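Local structure of endoglucanase (Acetivibrio cellulolyticus, 5NRM) at residues E47-D52 with N98-S103; D36-Y41 with D71-V76; P60-G65 with L79-S84; F3-D8 with V22-I27; E112-G117 with V133-V138. The protein is a scaffoldin whose type I cohesin domain, the part present here, binds the dockerin of a family 5 cellulase during cellulosome assembly. All blocks are in the same frame, centred on the assembly; numbering follows the deposited sequence. Where two conformers were deposited one is given.

Interaction 1. Residues E47-D52 with N98-S103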
# COMPACT_ATOMS: atom_id res chain seq x y z
N GLU A 47 12.96 -14.42 5.20
CA GLU A 47 11.64 -15.11 5.30
C GLU A 47 10.65 -14.06 5.88
O GLU A 47 10.80 -13.64 7.02
CB GLU A 47 11.73 -16.31 6.19
CG GLU A 47 10.39 -17.02 6.40
CD GLU A 47 10.32 -17.97 7.65
OE1 GLU A 47 11.14 -17.97 8.64
OE2 GLU A 47 9.30 -18.72 7.68
N TYR A 48 9.66 -13.65 5.07
CA TYR A 48 8.61 -12.76 5.58
C TYR A 48 7.71 -13.41 6.56
O TYR A 48 7.19 -14.49 6.29
CB TYR A 48 7.82 -12.20 4.42
CG TYR A 48 6.72 -11.25 4.81
CD1 TYR A 48 7.03 -9.95 5.17
CD2 TYR A 48 5.37 -11.64 4.76
CE1 TYR A 48 6.06 -9.05 5.46
CE2 TYR A 48 4.40 -10.71 5.08
CZ TYR A 48 4.76 -9.41 5.37
OH TYR A 48 3.68 -8.54 5.62
N ILE A 49 7.54 -12.76 7.70
CA ILE A 49 6.68 -13.28 8.76
C ILE A 49 5.33 -12.50 8.85
O ILE A 49 4.22 -13.08 8.84
CB ILE A 49 7.40 -13.28 10.10
CG1 ILE A 49 8.64 -14.21 9.96
CG2 ILE A 49 6.49 -13.72 11.25
CD1 ILE A 49 8.35 -15.67 9.69
N SER A 50 5.43 -11.18 8.88
CA SER A 50 4.23 -10.35 9.01
C SER A 50 4.59 -8.91 8.73
O SER A 50 5.78 -8.52 8.64
CB SER A 50 3.70 -10.45 10.47
OG SER A 50 4.62 -9.86 11.40
N GLY A 51 3.56 -8.09 8.60
CA GLY A 51 3.71 -6.69 8.36
C GLY A 51 2.69 -5.93 9.13
O GLY A 51 1.50 -6.31 9.09
N ASP A 52 3.14 -4.89 9.81
CA ASP A 52 2.31 -4.11 10.72
C ASP A 52 2.26 -2.67 10.32
O ASP A 52 3.20 -2.08 9.86
CB ASP A 52 2.84 -4.24 12.16
CG ASP A 52 2.72 -5.64 12.72
OD1 ASP A 52 1.61 -6.19 12.60
OD2 ASP A 52 3.72 -6.11 13.28
N ASN A 98 8.31 -7.43 9.18
CA ASN A 98 8.98 -8.40 10.07
C ASN A 98 9.45 -9.64 9.32
O ASN A 98 8.66 -10.34 8.71
CB ASN A 98 8.03 -8.81 11.19
CG ASN A 98 7.46 -7.63 11.91
OD1 ASN A 98 8.23 -6.86 12.45
ND2 ASN A 98 6.12 -7.54 12.01
N PHE A 99 10.77 -9.82 9.27
CA PHE A 99 11.40 -10.97 8.66
C PHE A 99 12.17 -11.80 9.68
O PHE A 99 12.66 -11.29 10.67
CB PHE A 99 12.43 -10.45 7.63
CG PHE A 99 11.82 -9.65 6.51
CD1 PHE A 99 11.21 -10.28 5.42
CD2 PHE A 99 11.83 -8.25 6.59
CE1 PHE A 99 10.72 -9.47 4.37
CE2 PHE A 99 11.37 -7.48 5.56
CZ PHE A 99 10.76 -8.11 4.48
N ASN A 100 12.41 -13.08 9.34
CA ASN A 100 13.49 -13.86 9.91
C ASN A 100 14.61 -13.90 8.85
O ASN A 100 14.33 -14.13 7.68
CB ASN A 100 13.00 -15.26 10.20
CG ASN A 100 12.09 -15.35 11.40
OD1 ASN A 100 12.15 -14.54 12.32
ND2 ASN A 100 11.18 -16.30 11.35
N ILE A 101 15.84 -13.62 9.26
CA ILE A 101 16.96 -13.70 8.41
C ILE A 101 17.40 -15.14 8.34
O ILE A 101 17.74 -15.73 9.39
CB ILE A 101 18.11 -12.81 8.92
CG1 ILE A 101 17.67 -11.36 9.08
CG2 ILE A 101 19.27 -12.85 7.92
CD1 ILE A 101 18.60 -10.47 9.85
N LYS A 102 17.53 -15.71 7.13
CA LYS A 102 17.89 -17.08 6.99
C LYS A 102 19.30 -17.31 7.61
O LYS A 102 20.22 -16.51 7.39
CB LYS A 102 17.82 -17.55 5.54
CG LYS A 102 16.37 -17.46 5.08
CD LYS A 102 16.21 -18.00 3.65
CE LYS A 102 14.76 -18.10 3.21
NZ LYS A 102 14.69 -18.54 1.77
N SER A 103 19.44 -18.44 8.28
CA SER A 103 20.71 -18.78 8.93
C SER A 103 21.86 -19.00 7.95
O SER A 103 23.00 -18.80 8.35
CB SER A 103 20.59 -20.00 9.86
OG SER A 103 19.98 -21.10 9.15

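Interaction 2. Residues D36-Y41 with D71-V76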
# COMPACT_ATOMS: atom_id res chain seq x y z
N ASP A 36 -1.04 2.85 -2.15
CA ASP A 36 -0.82 1.49 -2.56
C ASP A 36 0.53 1.36 -3.17
O ASP A 36 0.92 2.16 -4.00
CB ASP A 36 -1.92 0.93 -3.51
CG ASP A 36 -1.90 1.55 -4.90
OD1 ASP A 36 -2.38 2.67 -4.96
OD2 ASP A 36 -1.39 0.93 -5.85
N PHE A 37 1.21 0.29 -2.83
CA PHE A 37 2.53 0.03 -3.45
C PHE A 37 2.94 -1.40 -3.18
O PHE A 37 2.33 -2.07 -2.33
CB PHE A 37 3.61 1.03 -3.02
CG PHE A 37 3.85 1.12 -1.54
CD1 PHE A 37 4.68 0.27 -0.85
CD2 PHE A 37 3.17 2.09 -0.78
CE1 PHE A 37 4.90 0.42 0.51
CE2 PHE A 37 3.39 2.28 0.55
CZ PHE A 37 4.25 1.41 1.22
N THR A 38 3.92 -1.82 -3.98
CA THR A 38 4.47 -3.16 -3.88
C THR A 38 5.84 -3.02 -3.25
O THR A 38 6.61 -2.14 -3.59
CB THR A 38 4.64 -3.77 -5.26
OG1 THR A 38 3.38 -3.92 -5.89
CG2 THR A 38 5.28 -5.17 -5.24
N VAL A 39 6.17 -3.95 -2.33
CA VAL A 39 7.51 -4.12 -1.74
C VAL A 39 8.08 -5.47 -2.14
O VAL A 39 7.43 -6.47 -1.91
CB VAL A 39 7.52 -3.99 -0.21
CG1 VAL A 39 8.95 -4.16 0.32
CG2 VAL A 39 6.92 -2.69 0.24
N THR A 40 9.22 -5.46 -2.77
CA THR A 40 9.99 -6.67 -3.08
C THR A 40 11.09 -6.81 -2.05
O THR A 40 11.61 -5.83 -1.52
CB THR A 40 10.48 -6.74 -4.51
OG1 THR A 40 11.26 -5.61 -4.79
CG2 THR A 40 9.29 -6.80 -5.43
N TYR A 41 11.47 -8.06 -1.79
CA TYR A 41 12.57 -8.36 -0.84
C TYR A 41 13.32 -9.55 -1.34
O TYR A 41 12.76 -10.45 -2.03
CB TYR A 41 12.04 -8.48 0.58
CG TYR A 41 11.08 -9.62 0.77
CD1 TYR A 41 11.55 -10.92 1.13
CD2 TYR A 41 9.72 -9.45 0.60
CE1 TYR A 41 10.67 -11.98 1.23
CE2 TYR A 41 8.85 -10.50 0.71
CZ TYR A 41 9.30 -11.78 1.04
OH TYR A 41 8.43 -12.88 1.13
N ASP A 71 6.50 -15.23 -2.90
CA ASP A 71 7.79 -15.16 -2.21
C ASP A 71 8.49 -13.97 -2.78
O ASP A 71 8.65 -13.86 -4.03
CB ASP A 71 8.63 -16.42 -2.48
CG ASP A 71 8.10 -17.66 -1.77
OD1 ASP A 71 7.36 -17.51 -0.77
OD2 ASP A 71 8.52 -18.81 -2.18
N GLY A 72 8.91 -13.05 -1.90
CA GLY A 72 9.64 -11.87 -2.32
C GLY A 72 8.76 -10.65 -2.71
O GLY A 72 9.34 -9.69 -3.21
N LYS A 73 7.44 -10.75 -2.58
CA LYS A 73 6.53 -9.71 -3.12
C LYS A 73 5.37 -9.45 -2.15
O LYS A 73 4.51 -10.35 -1.93
CB LYS A 73 5.98 -10.10 -4.48
CG LYS A 73 5.17 -8.96 -5.12
CD LYS A 73 4.54 -9.42 -6.43
CE LYS A 73 3.78 -8.27 -7.09
NZ LYS A 73 3.09 -8.74 -8.34
N LEU A 74 5.34 -8.24 -1.61
CA LEU A 74 4.31 -7.74 -0.72
C LEU A 74 3.49 -6.65 -1.42
O LEU A 74 4.04 -5.86 -2.19
CB LEU A 74 4.91 -7.15 0.56
CG LEU A 74 5.94 -7.99 1.31
CD1 LEU A 74 6.52 -7.25 2.48
CD2 LEU A 74 5.35 -9.36 1.72
N LYS A 75 2.20 -6.62 -1.06
CA LYS A 75 1.29 -5.55 -1.50
C LYS A 75 0.85 -4.80 -0.26
O LYS A 75 0.49 -5.45 0.75
CB LYS A 75 0.08 -6.17 -2.23
CG LYS A 75 0.42 -7.18 -3.31
CD LYS A 75 1.20 -6.60 -4.47
CE LYS A 75 0.45 -5.49 -5.17
NZ LYS A 75 0.85 -5.21 -6.58
N VAL A 76 0.85 -3.47 -0.33
CA VAL A 76 0.58 -2.62 0.79
C VAL A 76 -0.60 -1.73 0.41
O VAL A 76 -0.62 -1.22 -0.72
CB VAL A 76 1.75 -1.80 1.21
CG1 VAL A 76 1.44 -1.00 2.48
CG2 VAL A 76 2.95 -2.74 1.53
O HOH W 1 11.56 -10.50 -4.93

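Interaction 3. Residues P60-G65 with L79-S84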
# COMPACT_ATOMS: atom_id res chain seq x y z
N PRO A 60 -5.61 1.49 12.03
CA PRO A 60 -5.05 0.47 11.11
C PRO A 60 -5.84 -0.82 11.02
O PRO A 60 -5.77 -1.51 9.98
CB PRO A 60 -3.68 0.19 11.66
CG PRO A 60 -3.68 0.77 13.02
CD PRO A 60 -4.65 1.86 13.10
N GLY A 61 -6.60 -1.16 12.06
CA GLY A 61 -7.45 -2.34 11.99
C GLY A 61 -8.49 -2.25 10.90
O GLY A 61 -9.00 -3.26 10.46
N VAL A 62 -8.92 -1.04 10.56
CA VAL A 62 -9.81 -0.80 9.43
C VAL A 62 -9.10 -0.39 8.15
O VAL A 62 -9.44 -0.85 7.07
CB VAL A 62 -10.82 0.25 9.84
CG1 VAL A 62 -11.73 0.68 8.68
CG2 VAL A 62 -11.63 -0.21 11.03
N ASN A 63 -8.13 0.51 8.28
CA ASN A 63 -7.65 1.27 7.13
C ASN A 63 -6.49 0.68 6.42
O ASN A 63 -6.18 1.09 5.30
CB ASN A 63 -7.19 2.65 7.61
CG ASN A 63 -8.35 3.56 8.05
OD1 ASN A 63 -9.53 3.27 7.79
ND2 ASN A 63 -7.99 4.68 8.60
N PHE A 64 -5.79 -0.27 7.03
CA PHE A 64 -4.49 -0.70 6.53
C PHE A 64 -4.40 -2.16 6.29
O PHE A 64 -4.79 -2.98 7.18
CB PHE A 64 -3.46 -0.28 7.59
CG PHE A 64 -2.01 -0.58 7.22
CD1 PHE A 64 -1.18 0.39 6.63
CD2 PHE A 64 -1.44 -1.82 7.59
CE1 PHE A 64 0.14 0.11 6.36
CE2 PHE A 64 -0.10 -2.08 7.27
CZ PHE A 64 0.65 -1.13 6.67
N GLY A 65 -3.76 -2.55 5.22
CA GLY A 65 -3.46 -3.94 5.00
C GLY A 65 -2.12 -4.15 4.31
O GLY A 65 -1.69 -3.35 3.47
N LEU A 79 -6.30 3.21 3.24
CA LEU A 79 -7.31 4.20 2.93
C LEU A 79 -7.92 4.71 4.21
O LEU A 79 -8.23 3.90 5.11
CB LEU A 79 -8.41 3.47 2.10
CG LEU A 79 -9.62 4.36 1.70
CD1 LEU A 79 -9.23 5.50 0.74
CD2 LEU A 79 -10.75 3.54 1.13
N ASP A 80 -8.16 6.00 4.26
CA ASP A 80 -9.02 6.56 5.32
C ASP A 80 -10.44 6.19 5.06
O ASP A 80 -11.09 6.86 4.27
CB ASP A 80 -8.88 8.10 5.40
CG ASP A 80 -9.87 8.74 6.34
OD1 ASP A 80 -10.48 7.96 7.13
OD2 ASP A 80 -10.09 9.96 6.19
N TYR A 81 -10.92 5.10 5.66
CA TYR A 81 -12.28 4.61 5.33
C TYR A 81 -13.31 5.67 5.68
O TYR A 81 -14.40 5.60 5.10
CB TYR A 81 -12.61 3.34 6.12
CG TYR A 81 -12.20 2.05 5.43
CD1 TYR A 81 -10.95 1.92 4.82
CD2 TYR A 81 -13.05 1.00 5.36
CE1 TYR A 81 -10.58 0.73 4.22
CE2 TYR A 81 -12.66 -0.21 4.79
CZ TYR A 81 -11.44 -0.33 4.20
OH TYR A 81 -10.98 -1.48 3.59
N THR A 82 -13.03 6.63 6.56
CA THR A 82 -13.99 7.68 6.82
C THR A 82 -14.11 8.68 5.65
O THR A 82 -15.07 9.47 5.61
CB THR A 82 -13.74 8.49 8.10
OG1 THR A 82 -12.66 9.40 7.94
CG2 THR A 82 -13.50 7.56 9.31
N MET A 83 -13.08 8.76 4.85
CA MET A 83 -12.95 9.76 3.76
C MET A 83 -13.25 11.16 4.31
O MET A 83 -13.94 11.97 3.65
CB MET A 83 -13.85 9.39 2.57
CG MET A 83 -13.49 8.06 1.90
SD MET A 83 -11.97 8.26 0.96
CE MET A 83 -12.33 9.48 -0.22
N SER A 84 -12.71 11.48 5.48
CA SER A 84 -13.04 12.74 6.11
C SER A 84 -11.93 13.28 6.97
O SER A 84 -11.15 14.10 6.53
CB SER A 84 -14.35 12.60 6.89
OG SER A 84 -14.56 13.80 7.60
O HOH W 2 -10.01 6.63 9.52

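Interaction 4. Residues F3-D8 with V22-I27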
# COMPACT_ATOMS: atom_id res chain seq x y z
N PHE A 3 8.01 15.16 -0.80
CA PHE A 3 7.36 13.95 -0.32
C PHE A 3 8.21 12.73 -0.69
O PHE A 3 8.58 12.54 -1.86
CB PHE A 3 5.98 13.82 -0.90
CG PHE A 3 5.20 12.60 -0.46
CD1 PHE A 3 4.98 12.34 0.88
CD2 PHE A 3 4.63 11.77 -1.36
CE1 PHE A 3 4.23 11.25 1.28
CE2 PHE A 3 3.88 10.71 -1.00
CZ PHE A 3 3.73 10.38 0.35
N ASN A 4 8.49 11.87 0.30
CA ASN A 4 9.41 10.74 0.18
C ASN A 4 8.80 9.48 0.76
O ASN A 4 8.21 9.53 1.83
CB ASN A 4 10.71 11.00 0.96
CG ASN A 4 11.65 11.94 0.24
OD1 ASN A 4 12.54 11.51 -0.49
ND2 ASN A 4 11.40 13.24 0.36
N LEU A 5 8.93 8.42 0.01
CA LEU A 5 8.68 7.04 0.46
C LEU A 5 10.02 6.35 0.54
O LEU A 5 10.72 6.21 -0.47
CB LEU A 5 7.76 6.36 -0.56
CG LEU A 5 7.60 4.86 -0.48
CD1 LEU A 5 7.06 4.46 0.93
CD2 LEU A 5 6.78 4.21 -1.58
N SER A 6 10.41 5.89 1.74
CA SER A 6 11.70 5.29 1.95
C SER A 6 11.64 4.03 2.76
O SER A 6 10.75 3.81 3.61
CB SER A 6 12.66 6.26 2.59
OG SER A 6 12.25 6.61 3.91
N ILE A 7 12.58 3.17 2.47
CA ILE A 7 12.74 1.94 3.24
C ILE A 7 14.07 2.02 3.93
O ILE A 7 15.07 2.37 3.33
CB ILE A 7 12.69 0.68 2.33
CG1 ILE A 7 11.41 0.74 1.52
CG2 ILE A 7 12.88 -0.58 3.19
CD1 ILE A 7 11.26 -0.40 0.55
N ASP A 8 14.06 1.82 5.23
CA ASP A 8 15.30 1.85 6.01
C ASP A 8 16.29 0.77 5.56
O ASP A 8 15.94 -0.29 5.03
CB ASP A 8 15.07 1.69 7.52
CG ASP A 8 14.47 2.93 8.21
OD1 ASP A 8 14.21 3.99 7.57
OD2 ASP A 8 14.25 2.78 9.44
N VAL A 22 9.27 1.07 6.79
CA VAL A 22 8.95 1.84 5.57
C VAL A 22 8.32 3.14 6.00
O VAL A 22 7.38 3.15 6.82
CB VAL A 22 7.95 1.04 4.69
CG1 VAL A 22 7.61 1.82 3.44
CG2 VAL A 22 8.45 -0.35 4.35
N LYS A 23 8.88 4.24 5.53
CA LYS A 23 8.57 5.57 6.10
C LYS A 23 8.05 6.51 5.01
O LYS A 23 8.37 6.34 3.81
CB LYS A 23 9.80 6.17 6.71
CG LYS A 23 10.35 5.37 7.88
CD LYS A 23 11.68 5.92 8.38
CE LYS A 23 11.38 6.83 9.51
NZ LYS A 23 12.62 7.38 10.03
N LEU A 24 7.27 7.51 5.47
CA LEU A 24 6.86 8.66 4.67
C LEU A 24 7.45 9.87 5.31
O LEU A 24 7.49 10.02 6.55
CB LEU A 24 5.36 8.77 4.63
CG LEU A 24 4.63 7.61 4.07
CD1 LEU A 24 3.13 7.93 4.02
CD2 LEU A 24 5.12 7.20 2.67
N SER A 25 7.90 10.79 4.46
CA SER A 25 8.32 12.09 4.91
C SER A 25 7.86 13.15 3.93
O SER A 25 7.64 12.86 2.76
CB SER A 25 9.84 12.18 5.12
OG SER A 25 10.51 12.29 3.88
N GLY A 26 7.69 14.35 4.45
CA GLY A 26 7.19 15.46 3.64
C GLY A 26 5.73 15.42 3.32
O GLY A 26 5.27 15.97 2.30
N ILE A 27 4.95 14.77 4.18
CA ILE A 27 3.49 14.81 4.05
C ILE A 27 3.10 16.25 4.23
O ILE A 27 3.57 16.92 5.16
CB ILE A 27 2.83 13.94 5.12
CG1 ILE A 27 3.17 12.48 4.84
CG2 ILE A 27 1.32 14.10 5.12
CD1 ILE A 27 2.75 11.49 5.92
O HOH W 3 10.89 15.03 3.15
O HOH W 4 13.50 4.56 11.27

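Interaction 5. Residues E112-G117 with V133-V138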
# COMPACT_ATOMS: atom_id res chain seq x y z
N GLU A 112 18.26 -6.90 -0.14
CA GLU A 112 17.57 -5.72 -0.63
C GLU A 112 16.09 -5.79 -0.29
O GLU A 112 15.44 -6.89 -0.33
CB GLU A 112 17.73 -5.58 -2.12
CG GLU A 112 19.15 -5.20 -2.50
CD GLU A 112 19.36 -4.94 -3.96
OE1 GLU A 112 18.38 -5.15 -4.71
OE2 GLU A 112 20.52 -4.56 -4.30
N VAL A 113 15.52 -4.62 0.05
CA VAL A 113 14.09 -4.48 0.31
C VAL A 113 13.74 -3.17 -0.44
O VAL A 113 14.29 -2.12 -0.13
CB VAL A 113 13.72 -4.34 1.79
CG1 VAL A 113 12.23 -4.25 2.00
CG2 VAL A 113 14.23 -5.53 2.60
N SER A 114 12.86 -3.26 -1.43
CA SER A 114 12.70 -2.17 -2.43
C SER A 114 11.22 -1.95 -2.70
O SER A 114 10.37 -2.89 -2.67
CB SER A 114 13.33 -2.59 -3.73
OG SER A 114 14.66 -2.96 -3.54
N ILE A 115 10.91 -0.71 -3.13
CA ILE A 115 9.60 -0.48 -3.77
C ILE A 115 9.69 -0.97 -5.20
O ILE A 115 10.74 -0.78 -5.86
CB ILE A 115 9.29 1.01 -3.72
CG1 ILE A 115 9.30 1.58 -2.29
CG2 ILE A 115 7.92 1.28 -4.42
CD1 ILE A 115 8.36 0.94 -1.26
N SER A 116 8.65 -1.65 -5.68
CA SER A 116 8.57 -2.19 -7.01
C SER A 116 7.38 -1.57 -7.79
O SER A 116 6.32 -1.45 -7.24
CB SER A 116 8.39 -3.73 -6.93
OG SER A 116 8.31 -4.31 -8.22
N GLY A 117 7.62 -1.16 -9.03
CA GLY A 117 6.58 -0.57 -9.87
C GLY A 117 6.14 0.78 -9.36
O GLY A 117 6.91 1.51 -8.72
N VAL A 133 11.29 7.93 -4.19
CA VAL A 133 11.51 6.63 -3.59
C VAL A 133 13.00 6.44 -3.20
O VAL A 133 13.90 6.68 -3.99
CB VAL A 133 11.07 5.53 -4.54
CG1 VAL A 133 11.50 4.14 -4.07
CG2 VAL A 133 9.58 5.60 -4.76
N THR A 134 13.26 5.91 -2.00
CA THR A 134 14.59 5.47 -1.62
C THR A 134 14.45 4.04 -1.10
O THR A 134 13.67 3.76 -0.17
CB THR A 134 15.18 6.36 -0.51
OG1 THR A 134 15.18 7.71 -0.99
CG2 THR A 134 16.60 5.88 -0.13
N ASN A 135 15.18 3.12 -1.69
CA ASN A 135 15.12 1.74 -1.28
C ASN A 135 16.09 1.42 -0.13
O ASN A 135 16.94 2.24 0.26
CB ASN A 135 15.40 0.85 -2.48
CG ASN A 135 14.29 0.96 -3.50
OD1 ASN A 135 13.12 0.99 -3.14
ND2 ASN A 135 14.66 1.05 -4.78
N GLY A 136 15.84 0.27 0.49
CA GLY A 136 16.58 -0.12 1.65
C GLY A 136 17.08 -1.51 1.58
O GLY A 136 17.30 -2.11 0.46
N ALA A 137 17.34 -2.05 2.78
CA ALA A 137 18.03 -3.37 2.86
C ALA A 137 18.18 -3.82 4.29
O ALA A 137 18.15 -2.98 5.21
CB ALA A 137 19.44 -3.30 2.26
N VAL A 138 18.37 -5.13 4.45
CA VAL A 138 18.94 -5.69 5.69
C VAL A 138 20.41 -5.94 5.46
O VAL A 138 20.81 -6.68 4.51
CB VAL A 138 18.22 -6.97 6.16
CG1 VAL A 138 18.86 -7.48 7.47
CG2 VAL A 138 16.74 -6.77 6.29
O HOH W 5 17.04 -2.03 -2.18
O HOH W 6 12.53 0.86 -6.86

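Interaction 1. Residues E47-D52 with N98-S103
Asn98 meets Ser50 and Asp52 through one amide nitrogen. Its ND2 donates to Ser50 OG at 2.8 Å and to Asp52 OD2 at 3.1 Å; the carboxylate is approached from above its plane, while OD2 itself lies in the plane of the amide. The serine hydroxyl sits between its own backbone N and carbonyl carbon (chi1 66°), which turns OG toward the asparagine. At the other end of the pairing Asn100 ND2 reaches Glu47 OE1 at 3.2 Å, the two side chains running alongside each other in the same direction. Ile49 CD1 comes within 3.3 Å of the same ND2.

On the other face of the sheet the edge of the Tyr48 ring is directed at the face of Phe99 in an offset edge-to-face pair, with centroids 5.8 Å apart and planes at 66°. Tyr41 meets the Phe99 ring as well, and Ile66 and Lys68 lie against Tyr48.

The backbones set these positions. Strands 46-53 and 92-101 run antiparallel, but Ile49 and Ser50 both face Asn98, a classic beta bulge: Asn98 O accepts from Ile49 N at 2.9 Å and, weakly, from Ser50 N at 3.3 Å. Asn98 thus works at both ends: its ND2 serves a hydroxyl and a carboxylate, and its backbone O takes both N-H groups of the bulge.

Interaction 2. Residues D36-Y41 with D71-V76
Phe37 to Tyr41 pair with Gly72 to Val76 as antiparallel neighbours in the beta-sandwich of the cohesin domain, strand 34-41 against strand 73-79. Backbone hydrogen bonds alternate in regular register: Val39 and Leu74 exchange two, with Leu74 N to Val39 O at 2.8 Å, and Phe37 and Val76 exchange another two.

Apolar contacts gather on the face of Phe37, Val39, Leu74 and Val76. Val76 CB stands over the Phe37 ring, 4.1 Å from its centroid and 16° off the normal. Leu74 CD2 reaches Tyr41 CE2 at 3.8 Å.

Polar side chains occupy the other face. In one of its two conformers the Lys75 chain bends at chi2 and chi3 (-64° and -59°) and brings NZ to Thr38 OG1 at 2.9 Å, whereas Lys73 extends and forms a salt bridge with Glu69. At the Asp36 end the dockerin chain docks: Asp36 OD1 is hydrogen-bonded to Ser13 of that chain, and Lys75, in the same conformer, packs on its Leu60.

At the Tyr41 and Gly72 end of the pairing, a water donates to both Tyr41 O and Gly72 O. Gly72 CA lies over the Tyr41 ring, 3.5 Å from the centroid, and Gly72 N donates to Tyr41 OH at 3.1 Å.

Interaction 3. Residues P60-G65 with L79-S84
Asn63, the last residue of the short helix 60-63, joins that helix to the 79-84 loop, in which Asp80 to Met83 form a type I beta turn and Asp80 an Asx turn. Its CB and CG lie against Leu79 O, each 3.0 Å away. With CG anti to the carbonyl carbon (chi1 -71°), the amide extends toward the turn. OD1, close to Leu79 O without a hydrogen bond, accepts from Tyr81 N at 3.1 Å; the bond is nearly straight at the hydrogen, 167°, although the donor stands well above the carbonyl plane. The other branch, ND2, donates to a water that in turn donates to Asp80 OD1, and also makes a weak bond to Thr58 O. The backbone adds Leu79 N to Asn63 O at 3.0 Å.

Asp80 holds the turn together: OD1 uses its syn lone pair for Thr82 OG1 and takes Thr82 N from above the carboxylate plane, while OD2 accepts from Ser84 N and Gly86 N.

Beside this network Tyr81 turns one ring face to Val62. The loop belongs to the dockerin-binding surface: Tyr81 O accepts from Arg20 of the dockerin chain and the Tyr81 ring meets its Phe52 edge-to-face. Val62 CG1 is 3.9 Å from the ring centroid, and Val62 O lies 3.5 Å from Tyr81 CE1.

Interaction 4. Residues F3-D8 with V22-I27
An antiparallel strand pair, Asn4 to Ile7 against Val22 to Ser25, forms the open end of the hairpin made by strands 4-12 and 17-25. The segment axes approach to 4.7 Å at 156°. Asn4 and Ser25, then Ser6 and Lys23, are hydrogen-bonded pairs, each with two backbone bonds; the shortest runs from Lys23 N to Ser6 O at 2.7 Å.

The buried face is aliphatic and aromatic. Leu5 CD1 touches both Val22 CG1 at 3.7 Å and Leu24 CD2 at 3.8 Å. With CG of Leu5 anti to the backbone N (chi1 167°), the branch carrying CD1 swings toward strand 17-25. At the hairpin's open end the Phe3 ring runs obliquely past Ile27, CE1 to CG1 at 3.9 Å, and meets Phe121 edge-to-face. Gly26 N and Ile27 N both donate to the Asp91 carboxylate.

The opposite face is polar and hydrated. Lys23 CD passes 3.3 Å from Asp8 OD1, but NZ stays 4.5 Å from that oxygen, too far for a salt bridge; a water instead connects Lys23 NZ with Asp8 OD2. Such alternation is what is expected of a two-faced strand pair in a beta-sandwich, apolar side chains inward and polar ones outward, here in the cohesin domain.

Interaction 5. Residues E112-G117 with V133-V138
Asn135 turns its side chain toward strand 110-116 and lies against Ser114 and Ile115. Its CG is anti to the carbonyl carbon (chi1 -67°), which carries OD1 across to Ile115 N at 2.8 Å. The N-H points fairly directly at the oxygen, 159° at the hydrogen, but the donor stands above the carbonyl plane of the amide. OD1 also passes 3.3 Å from Ser114 CA. The amide nitrogen meets a water: Asn135 ND2 donates to it, and it donates to Ile115 O, so the amide serves both backbone polar atoms of Ile115, one directly and one through water.

Ile115 and Val133 approach at a slant, with CG1 of each 3.8 Å from the other. Beyond this pair, Ile115 also packs on Leu5, Ile7 and Phe37, which brings it into the apolar interior between the sheets.

Regular pairing lies on the other side of Asn135. Val113 and Gly136 form a hydrogen-bonded antiparallel pair, with Val113 N to Gly136 O at 3.1 Å and Gly136 N to Val113 O at 2.9 Å; Glu112 and Ala137 follow as a non-hydrogen-bonded pair. The first bond is nearly linear at the hydrogen, 176°, yet its donor also stands above the carbonyl plane. A second water donates to Gly136 O and is hydrogen-bonded to Ser114 OG.

Strand 132-140 is interrupted at Asn135. There the side-chain amide appears to stand in for a backbone acceptor, with water bridging Asn135 ND2 and Ile115 O. The chemistry implies a junction held by backbone and side-chain hydrogen bonds together, with the Ile115 and Val133 packing beside it.

Overall arrangement
All five contacts belong to one cohesin beta-sandwich. Interactions 2, 4 and 5 are partly buried, and their centres lie about 9 Å from the centre of the chain; interaction 1 is a surface contact, and interaction 3, though buried, has its centre about 16 Å from it. Interactions 4 and 5 lie on neighbouring strands probably hydrogen-bonded through Ile7 N and Thr134 O, as are interactions 2 and 5 through Thr40 N and Ser114 O. Interaction 1 meets interaction 2 where Tyr48 and Phe99 touch Tyr41. Regular ladders mark interactions 2 and 4, whereas interaction 1 has a bulge and interaction 5 a strand break bridged by an amide. Interaction 3 relies on turn chemistry and, with interaction 2, touches the dockerin.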